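Long-range contacts in L-arabinose ABC transporter, periplasmic L-arabinose-binding protein (Burkholderia thailandensis, PDB 4KZK), which binds beta-D-galactose and probably delivers L-arabinose and related sugars in the periplasm to an ABC transporter: residues V137-I147 and P312-G320; S286-H294 and K329-L337. One frame throughout, in Å; residues are numbered along the deposited sequence.

Contact 1: V137-I147 and P312-G320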
loop_
_atom_site.group_PDB
_atom_site.type_symbol
_atom_site.label_atom_id
_atom_site.label_comp_id
_atom_site.label_asym_id
_atom_site.label_seq_id
_atom_site.Cartn_x
_atom_site.Cartn_y
_atom_site.Cartn_z
ATOM N N VAL A 137 -16.535 -4.008 11.698
ATOM C CA VAL A 137 -15.121 -4.363 11.713
ATOM C C VAL A 137 -14.289 -3.095 11.812
ATOM O O VAL A 137 -14.294 -2.274 10.891
ATOM C CB VAL A 137 -14.709 -5.168 10.470
ATOM C CG1 VAL A 137 -13.219 -5.472 10.511
ATOM C CG2 VAL A 137 -15.509 -6.468 10.382
ATOM N N PRO A 138 -13.600 -2.916 12.940
ATOM C CA PRO A 138 -12.745 -1.732 13.047
ATOM C C PRO A 138 -11.618 -1.847 12.039
ATOM O O PRO A 138 -11.095 -2.943 11.829
ATOM C CB PRO A 138 -12.204 -1.816 14.474
ATOM C CG PRO A 138 -12.289 -3.269 14.801
ATOM C CD PRO A 138 -13.532 -3.746 14.152
ATOM N N HIS A 139 -11.282 -0.716 11.432
ATOM C CA HIS A 139 -10.336 -0.671 10.325
ATOM C C HIS A 139 -9.290 0.416 10.510
ATOM O O HIS A 139 -9.592 1.498 11.001
ATOM C CB HIS A 139 -11.088 -0.419 9.029
ATOM C CG HIS A 139 -10.193 -0.376 7.837
ATOM N ND1 HIS A 139 -9.560 -1.499 7.346
ATOM C CD2 HIS A 139 -9.800 0.654 7.052
ATOM C CE1 HIS A 139 -8.793 -1.154 6.330
ATOM N NE2 HIS A 139 -8.937 0.136 6.117
ATOM N N MET A 140 -8.064 0.133 10.108
ATOM C CA MET A 140 -7.048 1.166 9.979
ATOM C C MET A 140 -6.443 1.084 8.604
ATOM O O MET A 140 -6.018 0.001 8.183
ATOM C CB MET A 140 -5.951 1.030 11.024
ATOM C CG MET A 140 -4.947 2.167 10.947
ATOM S SD MET A 140 -3.552 2.095 12.092
ATOM C CE MET A 140 -4.389 2.229 13.672
ATOM N N GLY A 141 -6.449 2.203 7.885
ATOM C CA GLY A 141 -5.791 2.278 6.583
ATOM C C GLY A 141 -5.229 3.652 6.383
ATOM O O GLY A 141 -5.182 4.443 7.329
ATOM N N ILE A 142 -4.816 3.944 5.155
ATOM C CA ILE A 142 -4.253 5.241 4.853
ATOM C C ILE A 142 -5.335 6.167 4.301
ATOM O O ILE A 142 -6.335 5.703 3.747
ATOM C CB ILE A 142 -3.048 5.154 3.887
ATOM C CG1 ILE A 142 -3.446 4.795 2.444
ATOM C CG2 ILE A 142 -2.034 4.172 4.426
ATOM C CD1 ILE A 142 -2.293 4.847 1.476
ATOM N N SER A 143 -5.120 7.475 4.435
ATOM C CA SER A 143 -5.997 8.468 3.802
ATOM C C SER A 143 -5.673 8.533 2.313
ATOM O O SER A 143 -4.904 9.371 1.853
ATOM C CB SER A 143 -5.853 9.845 4.476
ATOM O OG SER A 143 -6.959 10.672 4.081
ATOM N N ALA A 144 -6.248 7.596 1.561
ATOM C CA ALA A 144 -5.747 7.225 0.247
ATOM C C ALA A 144 -5.773 8.330 -0.796
ATOM O O ALA A 144 -4.799 8.528 -1.524
ATOM C CB ALA A 144 -6.476 5.992 -0.264
ATOM N N TYR A 145 -6.882 9.058 -0.866
ATOM C CA TYR A 145 -6.986 10.136 -1.829
ATOM C C TYR A 145 -5.961 11.221 -1.549
ATOM O O TYR A 145 -5.258 11.655 -2.471
ATOM C CB TYR A 145 -8.410 10.702 -1.873
ATOM C CG TYR A 145 -8.548 11.769 -2.944
ATOM C CD1 TYR A 145 -8.718 11.422 -4.290
ATOM C CD2 TYR A 145 -8.451 13.123 -2.628
ATOM C CE1 TYR A 145 -8.785 12.400 -5.277
ATOM C CE2 TYR A 145 -8.513 14.091 -3.609
ATOM C CZ TYR A 145 -8.685 13.721 -4.941
ATOM O OH TYR A 145 -8.753 14.719 -5.919
ATOM N N ARG A 146 -5.845 11.638 -0.287
ATOM C CA ARG A 146 -4.873 12.664 0.078
ATOM C C ARG A 146 -3.439 12.216 -0.164
ATOM O O ARG A 146 -2.620 12.990 -0.609
ATOM C CB ARG A 146 -5.032 13.085 1.543
ATOM C CG ARG A 146 -6.310 13.853 1.807
ATOM C CD ARG A 146 -6.291 14.637 3.115
ATOM N NE ARG A 146 -5.251 14.186 4.040
ATOM C CZ ARG A 146 -5.423 13.409 5.110
ATOM N NH1 ARG A 146 -6.612 12.971 5.501
ATOM N NH2 ARG A 146 -4.363 13.076 5.814
ATOM N N ILE A 147 -3.154 10.943 0.082
ATOM C CA ILE A 147 -1.834 10.360 -0.181
ATOM C C ILE A 147 -1.539 10.435 -1.679
ATOM O O ILE A 147 -0.455 10.820 -2.113
ATOM C CB ILE A 147 -1.777 8.887 0.285
ATOM C CG1 ILE A 147 -1.949 8.794 1.809
ATOM C CG2 ILE A 147 -0.476 8.218 -0.151
ATOM C CD1 ILE A 147 -0.868 9.472 2.618
ATOM N N PRO A 312 -13.021 -0.529 19.913
ATOM C CA PRO A 312 -11.939 -0.044 19.055
ATOM C C PRO A 312 -12.382 1.124 18.182
ATOM O O PRO A 312 -13.576 1.255 17.864
ATOM C CB PRO A 312 -11.622 -1.257 18.180
ATOM C CG PRO A 312 -12.926 -1.982 18.109
ATOM C CD PRO A 312 -13.538 -1.832 19.455
ATOM N N PRO A 313 -11.432 1.993 17.814
ATOM C CA PRO A 313 -11.766 3.000 16.833
ATOM C C PRO A 313 -12.303 2.309 15.586
ATOM O O PRO A 313 -11.650 1.400 15.052
ATOM C CB PRO A 313 -10.424 3.695 16.553
ATOM C CG PRO A 313 -9.557 3.386 17.727
ATOM C CD PRO A 313 -10.015 2.036 18.208
ATOM N N PRO A 314 -13.491 2.693 15.120
ATOM C CA PRO A 314 -14.038 2.011 13.938
ATOM C C PRO A 314 -13.272 2.308 12.651
ATOM O O PRO A 314 -13.230 1.464 11.763
ATOM C CB PRO A 314 -15.483 2.528 13.850
ATOM C CG PRO A 314 -15.530 3.728 14.723
ATOM C CD PRO A 314 -14.503 3.525 15.792
ATOM N N LEU A 315 -12.665 3.476 12.550
ATOM C CA LEU A 315 -11.925 3.827 11.344
ATOM C C LEU A 315 -10.850 4.861 11.659
ATOM O O LEU A 315 -11.133 5.942 12.219
ATOM C CB LEU A 315 -12.868 4.348 10.263
ATOM C CG LEU A 315 -12.268 4.718 8.897
ATOM C CD1 LEU A 315 -11.599 3.523 8.242
ATOM C CD2 LEU A 315 -13.370 5.264 7.998
ATOM N N VAL A 316 -9.619 4.507 11.332
ATOM C CA VAL A 316 -8.475 5.389 11.475
ATOM C C VAL A 316 -7.788 5.432 10.126
ATOM O O VAL A 316 -7.425 4.401 9.579
ATOM C CB VAL A 316 -7.491 4.890 12.539
ATOM C CG1 VAL A 316 -6.228 5.760 12.567
ATOM C CG2 VAL A 316 -8.165 4.862 13.901
ATOM N N LEU A 317 -7.595 6.633 9.609
ATOM C CA LEU A 317 -6.965 6.836 8.317
ATOM C C LEU A 317 -5.707 7.647 8.520
ATOM O O LEU A 317 -5.751 8.808 8.933
ATOM C CB LEU A 317 -7.903 7.567 7.376
ATOM C CG LEU A 317 -9.140 6.777 6.983
ATOM C CD1 LEU A 317 -9.972 7.651 6.056
ATOM C CD2 LEU A 317 -8.807 5.425 6.353
ATOM N N THR A 318 -4.577 7.002 8.246
ATOM C CA THR A 318 -3.254 7.538 8.563
ATOM C C THR A 318 -2.638 8.352 7.425
ATOM O O THR A 318 -3.099 8.333 6.292
ATOM C CB THR A 318 -2.303 6.398 8.921
ATOM O OG1 THR A 318 -2.069 5.579 7.764
ATOM C CG2 THR A 318 -2.858 5.559 10.098
ATOM N N SER A 319 -1.599 9.101 7.761
ATOM C CA SER A 319 -1.009 10.066 6.849
ATOM C C SER A 319 0.418 9.712 6.483
ATOM O O SER A 319 1.027 8.824 7.082
ATOM C CB SER A 319 -1.033 11.460 7.495
ATOM O OG SER A 319 -2.370 11.943 7.631
ATOM N N GLY A 320 0.950 10.437 5.517
ATOM C CA GLY A 320 2.290 10.205 5.027
ATOM C C GLY A 320 3.018 11.479 4.659
ATOM O O GLY A 320 2.426 12.548 4.581
HETATM O O HOH W 1 -9.256 1.255 13.878
#

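Contact 2: S286-H294 and K329-L337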
loop_
_atom_site.group_PDB
_atom_site.type_symbol
_atom_site.label_atom_id
_atom_site.label_comp_id
_atom_site.label_asym_id
_atom_site.label_seq_id
_atom_site.Cartn_x
_atom_site.Cartn_y
_atom_site.Cartn_z
ATOM N N SER A 286 8.906 8.444 -2.624
ATOM C CA SER A 286 7.801 7.639 -2.117
ATOM C C SER A 286 7.100 8.366 -1.003
ATOM O O SER A 286 7.735 9.140 -0.284
ATOM C CB SER A 286 8.351 6.307 -1.596
ATOM O OG SER A 286 7.339 5.472 -1.089
ATOM N N ILE A 287 5.806 8.121 -0.819
ATOM C CA ILE A 287 5.134 8.680 0.357
ATOM C C ILE A 287 5.318 7.699 1.506
ATOM O O ILE A 287 4.773 6.569 1.483
ATOM C CB ILE A 287 3.634 8.975 0.119
ATOM C CG1 ILE A 287 3.409 9.831 -1.129
ATOM C CG2 ILE A 287 3.031 9.608 1.372
ATOM C CD1 ILE A 287 4.156 11.148 -1.119
ATOM N N LEU A 288 6.104 8.128 2.484
ATOM C CA LEU A 288 6.444 7.345 3.643
ATOM C C LEU A 288 5.216 7.221 4.535
ATOM O O LEU A 288 4.678 8.240 4.981
ATOM C CB LEU A 288 7.580 8.014 4.421
ATOM C CG LEU A 288 7.994 7.340 5.721
ATOM C CD1 LEU A 288 8.619 5.970 5.481
ATOM C CD2 LEU A 288 8.966 8.215 6.518
ATOM N N LEU A 289 4.790 5.989 4.749
ATOM C CA LEU A 289 3.748 5.650 5.712
ATOM C C LEU A 289 4.340 5.202 7.054
ATOM O O LEU A 289 5.547 4.987 7.197
ATOM C CB LEU A 289 2.874 4.533 5.137
ATOM C CG LEU A 289 2.217 4.818 3.785
ATOM C CD1 LEU A 289 1.407 3.602 3.380
ATOM C CD2 LEU A 289 1.357 6.074 3.743
ATOM N N ASN A 290 3.456 5.022 8.032
ATOM C CA ASN A 290 3.869 4.715 9.391
ATOM C C ASN A 290 3.428 3.314 9.848
ATOM O O ASN A 290 2.318 3.145 10.374
ATOM C CB ASN A 290 3.360 5.773 10.368
ATOM C CG ASN A 290 4.004 5.633 11.732
ATOM O OD1 ASN A 290 4.606 4.600 12.032
ATOM N ND2 ASN A 290 3.866 6.648 12.573
ATOM N N PRO A 291 4.301 2.296 9.691
ATOM C CA PRO A 291 3.860 0.946 10.027
ATOM C C PRO A 291 3.770 0.695 11.531
ATOM O O PRO A 291 3.256 -0.340 11.971
ATOM C CB PRO A 291 4.943 0.060 9.417
ATOM C CG PRO A 291 6.184 0.904 9.482
ATOM C CD PRO A 291 5.678 2.284 9.143
ATOM N N ARG A 292 4.288 1.620 12.344
ATOM C CA ARG A 292 4.029 1.538 13.776
ATOM C C ARG A 292 2.541 1.697 14.064
ATOM O O ARG A 292 1.983 0.991 14.924
ATOM C CB ARG A 292 4.811 2.600 14.542
ATOM C CG ARG A 292 4.742 2.391 16.039
ATOM C CD ARG A 292 5.533 3.453 16.773
ATOM N NE ARG A 292 6.950 3.440 16.422
ATOM C CZ ARG A 292 7.894 2.734 17.041
ATOM N NH1 ARG A 292 7.592 1.910 18.044
ATOM N NH2 ARG A 292 9.163 2.838 16.626
ATOM N N LEU A 293 1.886 2.614 13.367
ATOM C CA LEU A 293 0.437 2.788 13.545
ATOM C C LEU A 293 -0.297 1.521 13.088
ATOM O O LEU A 293 -1.107 0.967 13.824
ATOM C CB LEU A 293 -0.076 4.009 12.792
ATOM C CG LEU A 293 0.534 5.374 13.154
ATOM C CD1 LEU A 293 -0.028 6.490 12.296
ATOM C CD2 LEU A 293 0.356 5.675 14.624
ATOM N N HIS A 294 0.025 1.033 11.897
ATOM C CA HIS A 294 -0.666 -0.126 11.331
ATOM C C HIS A 294 -0.329 -1.462 11.978
ATOM O O HIS A 294 -1.108 -2.398 11.875
ATOM C CB HIS A 294 -0.399 -0.194 9.822
ATOM C CG HIS A 294 -1.052 0.906 9.051
ATOM N ND1 HIS A 294 -1.706 0.691 7.855
ATOM C CD2 HIS A 294 -1.139 2.235 9.299
ATOM C CE1 HIS A 294 -2.167 1.846 7.398
ATOM N NE2 HIS A 294 -1.849 2.794 8.263
ATOM N N LYS A 329 16.552 8.997 5.129
ATOM C CA LYS A 329 17.111 8.499 6.394
ATOM C C LYS A 329 16.613 9.304 7.595
ATOM O O LYS A 329 16.223 8.743 8.621
ATOM C CB LYS A 329 18.631 8.485 6.331
ATOM C CG LYS A 329 19.139 7.538 5.268
ATOM C CD LYS A 329 20.642 7.323 5.378
ATOM C CE LYS A 329 21.078 6.249 4.383
ATOM N NZ LYS A 329 20.713 6.545 2.959
ATOM N N THR A 330 16.634 10.619 7.455
ATOM C CA THR A 330 16.142 11.501 8.492
ATOM C C THR A 330 14.661 11.336 8.758
ATOM O O THR A 330 14.234 11.280 9.906
ATOM C CB THR A 330 16.484 12.951 8.118
ATOM O OG1 THR A 330 17.904 13.107 8.230
ATOM C CG2 THR A 330 15.832 13.940 9.038
ATOM N N ALA A 331 13.878 11.292 7.690
ATOM C CA ALA A 331 12.415 11.181 7.819
ATOM C C ALA A 331 12.016 9.901 8.527
ATOM O O ALA A 331 11.139 9.904 9.405
ATOM C CB ALA A 331 11.724 11.246 6.474
ATOM N N ARG A 332 12.647 8.799 8.134
ATOM C CA ARG A 332 12.358 7.535 8.749
ATOM C C ARG A 332 12.788 7.535 10.208
ATOM O O ARG A 332 12.022 7.107 11.062
ATOM C CB ARG A 332 13.003 6.400 7.954
ATOM C CG ARG A 332 12.275 6.118 6.638
ATOM C CD ARG A 332 12.965 5.048 5.788
ATOM N NE ARG A 332 13.198 3.861 6.591
ATOM C CZ ARG A 332 12.324 2.872 6.761
ATOM N NH1 ARG A 332 11.172 2.842 6.086
ATOM N NH2 ARG A 332 12.612 1.885 7.589
ATOM N N ALA A 333 13.981 8.066 10.524
ATOM C CA ALA A 333 14.459 8.108 11.921
ATOM C C ALA A 333 13.563 8.963 12.817
ATOM O O ALA A 333 13.373 8.665 13.997
ATOM C CB ALA A 333 15.899 8.595 11.974
ATOM N N GLN A 334 13.006 10.041 12.267
ATOM C CA GLN A 334 12.140 10.904 13.071
ATOM C C GLN A 334 10.790 10.258 13.375
ATOM O O GLN A 334 10.096 10.729 14.261
ATOM C CB GLN A 334 11.994 12.274 12.400
ATOM C CG GLN A 334 13.301 13.068 12.527
ATOM C CD GLN A 334 13.339 14.411 11.804
ATOM O OE1 GLN A 334 12.350 14.872 11.247
ATOM N NE2 GLN A 334 14.506 15.037 11.816
ATOM N N LEU A 335 10.458 9.167 12.683
ATOM C CA LEU A 335 9.315 8.299 13.058
ATOM C C LEU A 335 9.737 7.074 13.879
ATOM O O LEU A 335 8.884 6.265 14.288
ATOM C CB LEU A 335 8.579 7.806 11.815
ATOM C CG LEU A 335 7.875 8.799 10.915
ATOM C CD1 LEU A 335 7.211 8.086 9.753
ATOM C CD2 LEU A 335 6.902 9.610 11.735
ATOM N N GLY A 336 11.034 6.899 14.093
ATOM C CA GLY A 336 11.537 5.745 14.830
ATOM C C GLY A 336 11.465 4.465 14.032
ATOM O O GLY A 336 11.344 3.401 14.609
ATOM N N LEU A 337 11.574 4.572 12.714
ATOM C CA LEU A 337 11.434 3.413 11.816
ATOM C C LEU A 337 12.774 2.806 11.490
ATOM O O LEU A 337 12.760 1.675 10.967
ATOM C CB LEU A 337 10.782 3.817 10.509
ATOM C CG LEU A 337 9.370 4.355 10.572
ATOM C CD1 LEU A 337 8.830 4.478 9.157
ATOM C CD2 LEU A 337 8.454 3.488 11.446
ATOM O OXT LEU A 337 13.830 3.433 11.690
#

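Contact 1: V137-I147 and P312-G320
H139 and L315 project together from one face of two parallel strands, and CD1 of L315 meets the edge of the imidazole, 3.6 Å from CD2 of H139. The histidine's chi1 of -179° lays the ring along L315. Its ND1 hydrogen-bonds OG of S121 on strand 118-122. On the other face M140 runs alongside V316. Extended through chi1 and chi2, it brings SD to 4.1 Å from CG2 of T318, and the bend at chi3 (-64°) swings CE to 4.1 Å from CG1 of V316. Between the side chains, the backbone bonds begin with H139 N to P314 O and finish with S143 N to T318 O, the last at 2.9 Å. Where the strands begin, the rings of P138 and P312 pack CG to CG at 3.6 Å, and a water donates to both H139 O and P313 O. At the far end S319 OG stands at the edge of the R146 guanidinium, whose one face carries CB of S143. Strands 139-142 and 315-318 are thus neighbouring parallel strands of the mixed sheet in a protein of the periplasmic binding protein family, with I142 at the sugar pocket.

Contact 2: S286-H294 and K329-L337
L288 fills the apolar centre, spreading its two methyl groups over the last turn of helix 328-334 and the C-terminal tail. With CG anti to the backbone N (chi1 177°), the side chain reaches out tip to tip with L335, CD2 lying 3.7 Å from CD1 of L335. The same CD2 also meets CB of A331 at 4.1 Å. Its sister methyl CD1 rests 3.8 Å from CG of R332, whose aliphatic stem crosses the leucine at about a right angle, and slides past CD1 of L337. L337 then turns its isopropyl end to the ring of P291, where CD2 comes within 3.8 Å of the proline CD.

Moving outward, N290 passes obliquely by L337. Its OD1 lies 4.0 Å from CD2 of L337 and also takes a weak hydrogen bond from R292 N; the N-cap residue N290 thus caps helix 291-308 weakly while lying against L337. The polar edge belongs to R292. Extended through chi2 and bent at chi3 (-61°), it brings NH2 to G336 O at 3.0 Å, a weak bond with an N-H...O angle of 126°. G336 has positive phi and closes helix 328-334 in a Schellman motif, made by L337 N to R332 O and G336 N to A333 O. L335 N is a further donor to R332 O, from the opposite face of its plane to L337 N.

The C-terminal helix thus packs on L288 of strand 283-288 and the residues leading into helix 291-308. A331 also touches I323 of strand 315-324, R332 bonds G267 O, and helix 49-65 flanks R292 through F57.

How the contacts relate
Contacts 1 and 2, with centres about 16 Å apart, illustrate how segments that alternate along the chain can converge on one ligand site. They meet where T318 OG1 lies 2.8 Å from H294 NE2, a probable hydrogen bond; the other ring nitrogen of H294 bonds D123, a galactose-binding residue. M140 SD packs 3.7 Å from H294 CD2, while I142 CG2 comes within 3.6 Å of L289 CD1. I142 from contact 1 and L289 and H294 from contact 2 all touch the bound galactose. Strand 315-324 joins the two regions: it neighbours strand 283-288 in the sheet and leads on in sequence to helix 328-334.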